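Local atomic coordinates of Alpha/beta hydrolase (Novosphingobium aromaticivorans, PDB entry 3BWX), a protein that probably acts as a hydrolase of the alpha/beta hydrolase family, with no substrate yet assigned, and binds calcium ions in the crystal. Residues A[21-26]-A[51-56]; A[44-49]-A[182-187]; A[151-156]-A[191-196]; A[170-175]-A[260-265]. The protein carries 1 engineered substitution. One frame throughout, in Å; residues are numbered along the deposited sequence.

In the fold
Followed from the N terminus, the four contacts form a succession of crossings. Contact 1 closes a short loop, bringing the end of strand 17-23 of the main sheet to the end of helix 46-52. Before it closes, contact 2 opens at the start of that helix and crosses it, reaching over more than 130 residues to helix 175-185. Within that span contact 3 opens, crossing contact 2 and pairing strand 151-152 with strand 194-196 in a small separate sheet that strand 186-188 completes. Contact 4 opens last, crosses contacts 2 and 3, and joins the loop before helix 175-185 to the loop after strand 255-260. Contacts 2 and 4 thus tie the region between strands 122-128 and 230-235, probably a cap, to the main domain.

Contact 1: residues A[21-26]-A[51-56]; sequences RAYEGD and RLAGDW. With EDO (1,2-ethanediol), chain G.
Tyr23 meets Ala53 through its CB, which lies 3.9 Å from the methyl CB of Ala53, while its ring runs on past this contact to pack on Ala49 of helix 46-52 and on strand 58-61. The indole of Trp56 has the carbonyl oxygen of Leu52 at its rim, and Arg29 makes a cation-pi contact with it. The guanidinium of Arg51 reaches outward from the helix to an ethanediol probably left from crystallisation: Arg51 NH1 donates to its O1 (2.9 Å), which lies at the guanidinium edge, near the plane, and Arg51 NH2 donates to its O2 (2.9 Å).

The joint itself is made by backbone. Gly54 N gives a hydrogen bond to Glu24 O at 3.0 Å, and Asp26 N returns one to Gly54 O at 2.9 Å. Two glycines allow this closeness, Gly25 CA standing 3.7 Å from Gly54 CA. A side chain on Gly25 would probably run into Trp56 O, and the positive phi of Gly54 (88°) favours a glycine there.

Asp26 packs its CB 3.4 Å from Asp55 O. With chi1 at -172° its carboxylate swings to where OD1 bonds to Ser28 and OD2 accepts from a water that also donates to Asp55 O. Glu24 OE1 takes Gly25 N on its anti lone pair.

A single bridge between the end of one strand and the turn after a helix is the result, and it belongs to the core alpha/beta hydrolase topology, in which helix 46-52 leads into strand 58-61, the antiparallel neighbour of strand 17-23.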
# COMPACT_ATOMS: atom_id res chain seq x y z
N ARG A 21 -8.13 -4.79 -9.08
CA ARG A 21 -7.59 -5.60 -10.17
C ARG A 21 -7.47 -7.01 -9.68
O ARG A 21 -6.98 -7.22 -8.56
CB ARG A 21 -6.27 -5.13 -10.67
CG ARG A 21 -6.30 -3.73 -11.31
CD ARG A 21 -4.91 -3.30 -11.86
NE ARG A 21 -4.98 -2.15 -12.74
CZ ARG A 21 -3.91 -1.61 -13.33
NH1 ARG A 21 -2.74 -2.10 -13.09
NH2 ARG A 21 -4.06 -0.60 -14.18
N ALA A 22 -7.91 -7.97 -10.48
CA ALA A 22 -7.80 -9.38 -10.10
C ALA A 22 -6.93 -10.10 -11.12
O ALA A 22 -7.15 -10.00 -12.35
CB ALA A 22 -9.20 -10.04 -10.04
N TYR A 23 -5.92 -10.79 -10.63
CA TYR A 23 -5.02 -11.57 -11.46
C TYR A 23 -5.25 -13.02 -11.16
O TYR A 23 -5.21 -13.46 -10.02
CB TYR A 23 -3.56 -11.24 -11.17
CG TYR A 23 -3.16 -9.79 -11.42
CD1 TYR A 23 -3.58 -8.77 -10.56
CD2 TYR A 23 -2.38 -9.42 -12.50
CE1 TYR A 23 -3.20 -7.45 -10.77
CE2 TYR A 23 -1.98 -8.11 -12.69
CZ TYR A 23 -2.42 -7.11 -11.84
OH TYR A 23 -2.00 -5.83 -12.05
N GLU A 24 -5.49 -13.79 -12.20
CA GLU A 24 -5.84 -15.19 -12.04
C GLU A 24 -4.61 -16.00 -11.65
O GLU A 24 -3.47 -15.67 -12.00
CB GLU A 24 -6.46 -15.72 -13.33
CG GLU A 24 -7.06 -17.10 -13.18
CD GLU A 24 -8.20 -17.14 -12.14
OE1 GLU A 24 -7.92 -17.28 -10.90
OE2 GLU A 24 -9.37 -17.03 -12.60
N GLY A 25 -4.86 -17.06 -10.90
CA GLY A 25 -3.80 -17.96 -10.49
C GLY A 25 -4.32 -19.15 -9.73
O GLY A 25 -5.53 -19.41 -9.67
N ASP A 26 -3.37 -19.83 -9.10
CA ASP A 26 -3.55 -21.11 -8.42
C ASP A 26 -4.64 -21.02 -7.35
O ASP A 26 -4.45 -20.39 -6.30
CB ASP A 26 -2.19 -21.50 -7.83
CG ASP A 26 -2.16 -22.91 -7.24
OD1 ASP A 26 -3.21 -23.56 -7.07
OD2 ASP A 26 -1.02 -23.33 -6.90
N ARG A 51 4.49 -10.58 -11.67
CA ARG A 51 5.48 -11.58 -11.24
C ARG A 51 4.88 -12.68 -10.36
O ARG A 51 5.43 -13.78 -10.33
CB ARG A 51 6.65 -10.88 -10.53
CG ARG A 51 7.50 -9.99 -11.46
CD ARG A 51 8.61 -9.26 -10.69
NE ARG A 51 9.45 -8.64 -11.72
CZ ARG A 51 9.62 -7.34 -11.88
NH1 ARG A 51 9.13 -6.48 -11.03
NH2 ARG A 51 10.35 -6.92 -12.91
N LEU A 52 3.80 -12.41 -9.63
CA LEU A 52 3.16 -13.40 -8.77
C LEU A 52 2.06 -14.17 -9.46
O LEU A 52 1.80 -15.33 -9.06
CB LEU A 52 2.57 -12.75 -7.51
CG LEU A 52 3.58 -12.00 -6.60
CD1 LEU A 52 2.91 -11.43 -5.42
CD2 LEU A 52 4.71 -13.03 -6.19
N ALA A 53 1.40 -13.55 -10.44
CA ALA A 53 0.23 -14.12 -11.16
C ALA A 53 0.48 -15.52 -11.73
O ALA A 53 1.60 -15.86 -12.14
CB ALA A 53 -0.32 -13.15 -12.25
N GLY A 54 -0.57 -16.32 -11.71
CA GLY A 54 -0.52 -17.70 -12.17
C GLY A 54 -0.10 -18.55 -11.01
O GLY A 54 -0.85 -19.41 -10.57
N ASP A 55 1.11 -18.31 -10.51
CA ASP A 55 1.54 -18.99 -9.29
C ASP A 55 0.64 -18.67 -8.11
O ASP A 55 0.46 -19.47 -7.22
CB ASP A 55 2.96 -18.62 -8.94
CG ASP A 55 3.98 -19.18 -9.92
OD1 ASP A 55 3.70 -20.15 -10.65
OD2 ASP A 55 5.08 -18.63 -9.95
N TRP A 56 0.09 -17.48 -8.11
CA TRP A 56 -0.84 -16.96 -7.13
C TRP A 56 -1.98 -16.16 -7.77
O TRP A 56 -1.80 -15.46 -8.78
CB TRP A 56 -0.10 -15.99 -6.17
CG TRP A 56 1.01 -16.64 -5.42
CD1 TRP A 56 2.27 -16.78 -5.86
CD2 TRP A 56 0.94 -17.33 -4.15
NE1 TRP A 56 3.02 -17.49 -4.96
CE2 TRP A 56 2.23 -17.85 -3.90
CE3 TRP A 56 -0.07 -17.53 -3.17
CZ2 TRP A 56 2.52 -18.55 -2.73
CZ3 TRP A 56 0.25 -18.25 -2.01
CH2 TRP A 56 1.51 -18.73 -1.82
C1 EDO G . 10.55 -2.90 -12.49
O1 EDO G . 9.51 -3.84 -12.23
C2 EDO G . 11.86 -3.64 -12.58
O2 EDO G . 11.83 -4.51 -13.72
O HOH W 1 1.17 -22.08 -7.77

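Contact 2: residues A[44-49]-A[182-187]; sequences DFEDLA and AKRIMV. With EDO (1,2-ethanediol), chain G.
Arg184 carries the contact with two salt bridges to the first turn of helix 46-52. Its NE gives a hydrogen bond to Glu46 OE2, 2.8 Å long and fairly straight (160°); the oxygen lies near the guanidinium plane, yet the donor reaches it from above the carboxylate plane. Its NH2 lies 3.1 Å from Asp47 OD2, again at the guanidinium edge, with the two groups almost perpendicular (89°). The chain, extended from CG to NE, carries the group from helix 175-185 to these acids. NH1 serves a third acid, Asp270, and Asp47 OD2 also accepts a 2.6 Å bond from ethanediol O1.

Farther out, Asp44 OD1 packs 3.7 Å from Arg184 CB and at the same distance from Ile185 CG2. A water donates to Arg184 O and, weakly, to Asp44 OD1, whereas Asp44 OD2 forms a salt bridge with Arg40.

A leucine in place of Arg184 would probably leave Glu46, Asp47 and Asp270 close together without the positive charge that unites them. Such a gathering of acids round one buried guanidinium should favour their ionised forms, and the network joins the two helices by charge more than by apolar packing.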
# COMPACT_ATOMS: atom_id res chain seq x y z
N ASP A 44 0.49 0.63 -8.05
CA ASP A 44 1.74 0.44 -7.26
C ASP A 44 2.19 -1.00 -7.30
O ASP A 44 3.39 -1.28 -7.16
CB ASP A 44 1.60 0.90 -5.82
CG ASP A 44 1.97 2.39 -5.62
OD1 ASP A 44 2.21 3.14 -6.60
OD2 ASP A 44 2.04 2.80 -4.47
N PHE A 45 1.24 -1.90 -7.57
CA PHE A 45 1.51 -3.34 -7.66
C PHE A 45 1.55 -3.91 -9.07
O PHE A 45 1.55 -5.13 -9.28
CB PHE A 45 0.46 -4.07 -6.81
CG PHE A 45 0.48 -3.67 -5.37
CD1 PHE A 45 1.53 -4.10 -4.52
CD2 PHE A 45 -0.49 -2.83 -4.86
CE1 PHE A 45 1.57 -3.70 -3.19
CE2 PHE A 45 -0.42 -2.43 -3.53
CZ PHE A 45 0.58 -2.86 -2.71
N GLU A 46 1.59 -3.04 -10.08
CA GLU A 46 1.36 -3.50 -11.45
C GLU A 46 2.45 -4.49 -11.91
O GLU A 46 2.18 -5.33 -12.77
CB GLU A 46 1.29 -2.32 -12.42
CG GLU A 46 2.56 -1.47 -12.54
CD GLU A 46 2.47 -0.18 -13.37
OE1 GLU A 46 1.34 0.16 -13.80
OE2 GLU A 46 3.53 0.50 -13.54
N ASP A 47 3.69 -4.30 -11.46
CA ASP A 47 4.79 -5.24 -11.81
C ASP A 47 4.87 -6.45 -10.84
O ASP A 47 5.02 -7.59 -11.28
CB ASP A 47 6.17 -4.52 -11.92
CG ASP A 47 6.27 -3.60 -13.12
OD1 ASP A 47 5.31 -3.55 -13.92
OD2 ASP A 47 7.32 -2.93 -13.28
N LEU A 48 4.71 -6.19 -9.54
CA LEU A 48 4.74 -7.31 -8.58
C LEU A 48 3.64 -8.32 -8.88
O LEU A 48 3.84 -9.50 -8.84
CB LEU A 48 4.57 -6.79 -7.16
CG LEU A 48 4.60 -7.86 -6.07
CD1 LEU A 48 5.93 -8.55 -6.05
CD2 LEU A 48 4.24 -7.23 -4.72
N ALA A 49 2.44 -7.82 -9.13
CA ALA A 49 1.32 -8.68 -9.41
C ALA A 49 1.59 -9.57 -10.64
O ALA A 49 1.23 -10.75 -10.63
CB ALA A 49 0.04 -7.84 -9.63
N ALA A 182 5.78 7.92 -11.79
CA ALA A 182 4.83 9.02 -12.02
C ALA A 182 3.51 8.41 -12.50
O ALA A 182 2.43 8.81 -12.00
CB ALA A 182 5.37 10.08 -13.02
N LYS A 183 3.58 7.49 -13.48
CA LYS A 183 2.35 6.97 -14.06
C LYS A 183 1.60 6.11 -13.07
O LYS A 183 0.39 5.92 -13.20
CB LYS A 183 2.64 6.23 -15.39
CG LYS A 183 3.11 7.20 -16.46
CD LYS A 183 2.97 6.65 -17.86
CE LYS A 183 1.55 6.85 -18.36
NZ LYS A 183 1.34 6.25 -19.71
N ARG A 184 2.29 5.55 -12.08
CA ARG A 184 1.59 4.78 -11.06
C ARG A 184 0.76 5.61 -10.09
O ARG A 184 -0.27 5.12 -9.58
CB ARG A 184 2.54 3.91 -10.25
CG ARG A 184 3.17 2.80 -11.03
CD ARG A 184 4.18 2.04 -10.23
NE ARG A 184 4.75 1.01 -11.04
CZ ARG A 184 5.62 0.10 -10.62
NH1 ARG A 184 6.14 0.17 -9.40
NH2 ARG A 184 6.06 -0.81 -11.47
N ILE A 185 1.18 6.85 -9.84
CA ILE A 185 0.57 7.67 -8.81
C ILE A 185 -0.21 8.87 -9.35
O ILE A 185 -0.95 9.53 -8.61
CB ILE A 185 1.63 8.06 -7.74
CG1 ILE A 185 2.58 9.16 -8.21
CG2 ILE A 185 2.41 6.80 -7.29
CD1 ILE A 185 3.60 9.49 -7.10
N MSE A 186 -0.06 9.14 -10.65
CA MSE A 186 -0.71 10.27 -11.28
C MSE A 186 -1.44 9.78 -12.51
O MSE A 186 -1.19 8.70 -13.02
CB MSE A 186 0.29 11.40 -11.64
CG MSE A 186 1.25 11.75 -10.57
SE MSE A 186 2.31 13.30 -10.98
CE MSE A 186 0.94 14.58 -10.77
N VAL A 187 -2.31 10.63 -13.02
CA VAL A 187 -3.15 10.28 -14.17
C VAL A 187 -3.40 11.51 -15.05
O VAL A 187 -3.48 12.62 -14.56
CB VAL A 187 -4.48 9.65 -13.68
CG1 VAL A 187 -5.34 10.68 -12.98
CG2 VAL A 187 -5.25 9.10 -14.85
C1 EDO G . 10.55 -2.90 -12.49
O1 EDO G . 9.51 -3.84 -12.23
C2 EDO G . 11.86 -3.64 -12.58
O2 EDO G . 11.83 -4.51 -13.72
O HOH W 2 -0.29 4.26 -6.87

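Contact 3: residues A[151-156]-A[191-196]; sequences NFETWM and SGRIAF
Phe152 and Ile194 form the hydrogen-bonded pair of a small antiparallel sheet in which strand 194-196 lies between 151-152 and 186-188. Ile194 N points almost straight at Phe152 O (2.8 Å, 177°), and Phe152 N answers with a bond to Ile194 O at 2.9 Å.

Beside this pair Arg193 folds back over the neighbouring strand. Two bends in its chain (chi2 and chi3 both -73°) lay the guanidinium flat on the peptide link between Phe152 and Glu153, with Phe152 C 3.5 Å from its plane. From there NE donates to Asn151 OD1 at 2.6 Å and NH2 to Asn151 O at 3.1 Å, the latter from above the carbonyl plane. Arginine and asparagine thus meet side-on, one nitrogen to each of two oxygens, with amide and guanidinium planes steeply inclined. NH1 shares a water with Glu153 OE2. A serine at Arg193 would probably leave Asn151 OD1 without its donor and strip the cover from the Phe152-Glu153 peptide.

The sheet belongs to the segment inserted between strands 122-128 and 230-235 of the main sheet, where alpha/beta hydrolases commonly carry a cap. One link to helix 155-166 is Ile194, whose CD1 sits almost directly above the five-membered ring of Trp155, 3.6 Å from its centroid, in a CH-pi contact. CG2 of Ile194 covers the same face of the indole farther along, 3.6 Å from CZ3. CD1 also presses against the chain before that ring, 3.3 Å from Trp155 N. Thr154, at the N-cap, bonds through OG1 to His157 N, fixing the helix start that presents the indole.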
# COMPACT_ATOMS: atom_id res chain seq x y z
N ASN A 151 -0.33 20.09 -10.51
CA ASN A 151 -0.68 19.38 -11.74
C ASN A 151 0.22 19.91 -12.88
O ASN A 151 0.80 20.99 -12.75
CB ASN A 151 -2.15 19.55 -12.08
CG ASN A 151 -2.55 20.99 -12.31
OD1 ASN A 151 -2.39 21.51 -13.38
ND2 ASN A 151 -3.03 21.65 -11.25
N PHE A 152 0.29 19.13 -13.97
CA PHE A 152 1.32 19.34 -15.01
C PHE A 152 0.80 19.19 -16.40
O PHE A 152 -0.17 18.44 -16.59
CB PHE A 152 2.45 18.34 -14.79
CG PHE A 152 3.00 18.40 -13.41
CD1 PHE A 152 3.99 19.31 -13.08
CD2 PHE A 152 2.48 17.61 -12.41
CE1 PHE A 152 4.46 19.41 -11.78
CE2 PHE A 152 2.94 17.72 -11.10
CZ PHE A 152 3.93 18.62 -10.80
N GLU A 153 1.45 19.85 -17.36
CA GLU A 153 1.10 19.69 -18.78
C GLU A 153 1.68 18.43 -19.35
O GLU A 153 1.09 17.84 -20.24
CB GLU A 153 1.51 20.90 -19.65
CG GLU A 153 0.93 20.82 -21.10
CD GLU A 153 0.85 22.15 -21.86
OE1 GLU A 153 1.89 22.52 -22.46
OE2 GLU A 153 -0.26 22.80 -21.91
N THR A 154 2.87 18.04 -18.88
CA THR A 154 3.59 16.90 -19.46
C THR A 154 4.08 15.93 -18.42
O THR A 154 4.32 16.30 -17.24
CB THR A 154 4.80 17.39 -20.27
OG1 THR A 154 5.90 17.80 -19.42
CG2 THR A 154 4.40 18.56 -21.13
N TRP A 155 4.28 14.67 -18.85
CA TRP A 155 4.81 13.64 -17.96
C TRP A 155 6.24 13.96 -17.49
O TRP A 155 6.63 13.62 -16.37
CB TRP A 155 4.74 12.28 -18.63
CG TRP A 155 3.36 11.71 -18.56
CD1 TRP A 155 2.48 11.57 -19.59
CD2 TRP A 155 2.66 11.24 -17.38
NE1 TRP A 155 1.29 11.05 -19.14
CE2 TRP A 155 1.39 10.82 -17.79
CE3 TRP A 155 3.00 11.16 -16.03
CZ2 TRP A 155 0.44 10.33 -16.90
CZ3 TRP A 155 2.07 10.65 -15.14
CH2 TRP A 155 0.80 10.24 -15.59
N MSE A 156 7.02 14.60 -18.36
CA MSE A 156 8.38 14.91 -17.99
C MSE A 156 8.37 15.93 -16.87
O MSE A 156 9.14 15.81 -15.93
CB MSE A 156 9.13 15.47 -19.16
CG MSE A 156 10.58 15.70 -18.85
SE MSE A 156 11.58 14.00 -18.48
CE MSE A 156 10.65 12.97 -19.60
N SER A 191 -9.27 17.39 -17.82
CA SER A 191 -8.85 18.72 -18.27
C SER A 191 -7.53 18.71 -19.06
O SER A 191 -7.01 19.77 -19.40
CB SER A 191 -8.73 19.65 -17.06
N GLY A 192 -6.98 17.52 -19.33
CA GLY A 192 -5.72 17.41 -20.05
C GLY A 192 -4.49 17.71 -19.21
O GLY A 192 -3.41 17.91 -19.75
N ARG A 193 -4.64 17.75 -17.88
CA ARG A 193 -3.51 17.93 -17.00
C ARG A 193 -3.22 16.63 -16.26
O ARG A 193 -4.09 15.82 -16.03
CB ARG A 193 -3.77 19.00 -15.94
CG ARG A 193 -4.08 20.41 -16.44
CD ARG A 193 -2.85 21.12 -17.02
NE ARG A 193 -1.89 21.53 -15.98
CZ ARG A 193 -0.85 22.32 -16.20
NH1 ARG A 193 -0.59 22.80 -17.42
NH2 ARG A 193 -0.03 22.65 -15.22
N ILE A 194 -1.97 16.46 -15.90
CA ILE A 194 -1.55 15.30 -15.15
C ILE A 194 -1.60 15.64 -13.68
O ILE A 194 -0.98 16.59 -13.25
CB ILE A 194 -0.12 14.93 -15.58
CG1 ILE A 194 -0.12 14.40 -17.03
CG2 ILE A 194 0.48 13.87 -14.60
CD1 ILE A 194 1.16 14.65 -17.77
N ALA A 195 -2.33 14.84 -12.91
CA ALA A 195 -2.56 15.16 -11.52
C ALA A 195 -2.50 13.87 -10.69
O ALA A 195 -2.57 12.78 -11.22
CB ALA A 195 -3.91 15.83 -11.37
N PHE A 196 -2.32 14.01 -9.39
CA PHE A 196 -2.31 12.85 -8.51
C PHE A 196 -3.69 12.16 -8.57
O PHE A 196 -4.74 12.81 -8.64
CB PHE A 196 -1.89 13.22 -7.09
CG PHE A 196 -0.48 13.68 -7.01
CD1 PHE A 196 0.59 12.75 -7.00
CD2 PHE A 196 -0.18 15.05 -7.11
CE1 PHE A 196 1.91 13.18 -6.99
CE2 PHE A 196 1.12 15.49 -7.11
CZ PHE A 196 2.19 14.55 -7.05
O HOH W 3 -2.03 22.52 -19.94

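Contact 4: residues A[170-175]-A[260-265]; sequences YPDWDI and LPRIGH
Tyr170 and Ile263, their CA atoms 5.2 Å apart, belong to two facing beta turns, type I from Tyr170 to Trp173 and type II from Leu260 to Ile263, the second with Arg262 at a positive phi of 63°.

At the outer end Arg262 grips Asp172 side-on. NH2 donates to Asp172 OD1 at 2.6 Å and NE to OD2 at 2.7 Å, OD2 using its syn lone pair. Both bonds are nearly straight, and the carboxylate and guanidinium planes lie only 21° apart, as suits a side-on pair; the arginine chain bends back to achieve this, with an almost eclipsed chi3 of 9°. Pro171 packs alongside, its CD 3.3 Å from Arg262 O, and that oxygen is joined through a water to Asp172 N.

Inward, Tyr170 turns a ring edge to Ile263, Tyr170 CD1 lying 4.1 Å from Ile263 CG2. One face of the tyrosine ring is covered by Trp173, whose CZ2 stands 3.3 Å above the plane. The phenol OH bonds to Ala266 O. His265 follows, with ND1 bonded to Asp129 and its imidazole against residues of a probable nucleophile elbow that includes Ser105, consistent with the catalytic histidine loop of this fold.

Chemically, then, a two-bonded ion pair at the surface and a buried aromatic edge hold the loop before helix 175-185 against the loop bearing that histidine, with one water bridging Asp172 N and Arg262 O.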
# COMPACT_ATOMS: atom_id res chain seq x y z
N TYR A 170 14.89 8.12 -3.39
CA TYR A 170 15.34 7.24 -4.47
C TYR A 170 16.47 7.93 -5.22
O TYR A 170 16.33 8.32 -6.38
CB TYR A 170 14.20 6.89 -5.42
CG TYR A 170 12.92 6.36 -4.77
CD1 TYR A 170 12.89 5.09 -4.16
CD2 TYR A 170 11.72 7.11 -4.81
CE1 TYR A 170 11.74 4.60 -3.60
CE2 TYR A 170 10.57 6.62 -4.25
CZ TYR A 170 10.58 5.36 -3.64
OH TYR A 170 9.41 4.86 -3.12
N PRO A 171 17.61 8.11 -4.55
CA PRO A 171 18.69 8.87 -5.17
C PRO A 171 19.35 8.26 -6.38
O PRO A 171 20.01 9.00 -7.13
CB PRO A 171 19.71 9.02 -4.04
CG PRO A 171 19.46 7.84 -3.17
CD PRO A 171 17.96 7.68 -3.19
N ASP A 172 19.21 6.96 -6.60
CA ASP A 172 19.92 6.29 -7.69
C ASP A 172 19.06 6.07 -8.90
O ASP A 172 19.54 5.55 -9.89
CB ASP A 172 20.54 4.97 -7.24
CG ASP A 172 21.57 5.16 -6.16
OD1 ASP A 172 22.17 6.27 -6.10
OD2 ASP A 172 21.71 4.25 -5.32
N TRP A 173 17.78 6.42 -8.82
CA TRP A 173 16.90 6.25 -9.97
C TRP A 173 17.26 7.09 -11.19
O TRP A 173 17.68 8.25 -11.08
CB TRP A 173 15.47 6.57 -9.62
CG TRP A 173 14.75 5.52 -8.80
CD1 TRP A 173 15.27 4.42 -8.19
CD2 TRP A 173 13.36 5.56 -8.47
NE1 TRP A 173 14.27 3.77 -7.47
CE2 TRP A 173 13.09 4.43 -7.65
CE3 TRP A 173 12.33 6.44 -8.78
CZ2 TRP A 173 11.82 4.16 -7.14
CZ3 TRP A 173 11.04 6.16 -8.27
CH2 TRP A 173 10.82 5.01 -7.45
N ASP A 174 17.02 6.49 -12.35
CA ASP A 174 17.16 7.18 -13.62
C ASP A 174 15.76 7.67 -14.07
O ASP A 174 14.73 7.43 -13.40
CB ASP A 174 17.86 6.28 -14.67
CG ASP A 174 17.05 5.03 -15.04
OD1 ASP A 174 15.83 5.17 -15.29
OD2 ASP A 174 17.64 3.93 -15.11
N ILE A 175 15.71 8.38 -15.20
CA ILE A 175 14.48 9.05 -15.62
C ILE A 175 13.39 8.07 -15.96
O ILE A 175 12.22 8.36 -15.78
CB ILE A 175 14.72 10.09 -16.78
CG1 ILE A 175 13.47 10.98 -16.99
CG2 ILE A 175 15.18 9.36 -18.04
CD1 ILE A 175 13.02 11.78 -15.75
N LEU A 260 16.42 -2.52 2.34
CA LEU A 260 16.75 -2.17 0.95
C LEU A 260 17.75 -1.03 0.96
O LEU A 260 17.46 0.05 1.47
CB LEU A 260 15.50 -1.81 0.14
CG LEU A 260 14.54 -2.88 -0.36
CD1 LEU A 260 15.30 -3.99 -1.19
CD2 LEU A 260 13.73 -3.45 0.77
N PRO A 261 18.95 -1.28 0.44
CA PRO A 261 19.97 -0.19 0.46
C PRO A 261 19.60 1.06 -0.33
O PRO A 261 19.00 0.97 -1.42
CB PRO A 261 21.20 -0.85 -0.18
CG PRO A 261 20.97 -2.32 0.01
CD PRO A 261 19.48 -2.54 -0.09
N ARG A 262 19.95 2.22 0.23
CA ARG A 262 19.90 3.52 -0.47
C ARG A 262 18.50 3.96 -0.90
O ARG A 262 18.36 4.76 -1.82
CB ARG A 262 20.83 3.52 -1.69
CG ARG A 262 22.24 3.12 -1.29
CD ARG A 262 23.38 3.76 -2.09
NE ARG A 262 23.07 4.84 -3.03
CZ ARG A 262 23.34 6.13 -2.82
NH1 ARG A 262 23.92 6.54 -1.71
NH2 ARG A 262 23.05 7.03 -3.75
N ILE A 263 17.46 3.44 -0.26
CA ILE A 263 16.14 3.94 -0.55
C ILE A 263 15.40 4.15 0.76
O ILE A 263 15.71 3.54 1.78
CB ILE A 263 15.32 3.04 -1.53
CG1 ILE A 263 14.93 1.72 -0.90
CG2 ILE A 263 16.01 2.79 -2.88
CD1 ILE A 263 14.05 0.87 -1.85
N GLY A 264 14.39 5.01 0.68
CA GLY A 264 13.67 5.45 1.86
C GLY A 264 12.28 4.88 1.87
O GLY A 264 12.07 3.71 1.49
N HIS A 265 11.33 5.70 2.32
CA HIS A 265 9.94 5.31 2.41
C HIS A 265 9.25 5.47 1.07
O HIS A 265 9.08 6.58 0.61
CB HIS A 265 9.19 6.14 3.45
CG HIS A 265 7.77 5.71 3.62
ND1 HIS A 265 7.40 4.59 4.35
CD2 HIS A 265 6.62 6.25 3.15
CE1 HIS A 265 6.08 4.49 4.34
NE2 HIS A 265 5.58 5.47 3.61
O HOH W 4 7.63 7.48 -1.72
O HOH W 5 17.96 5.01 -4.88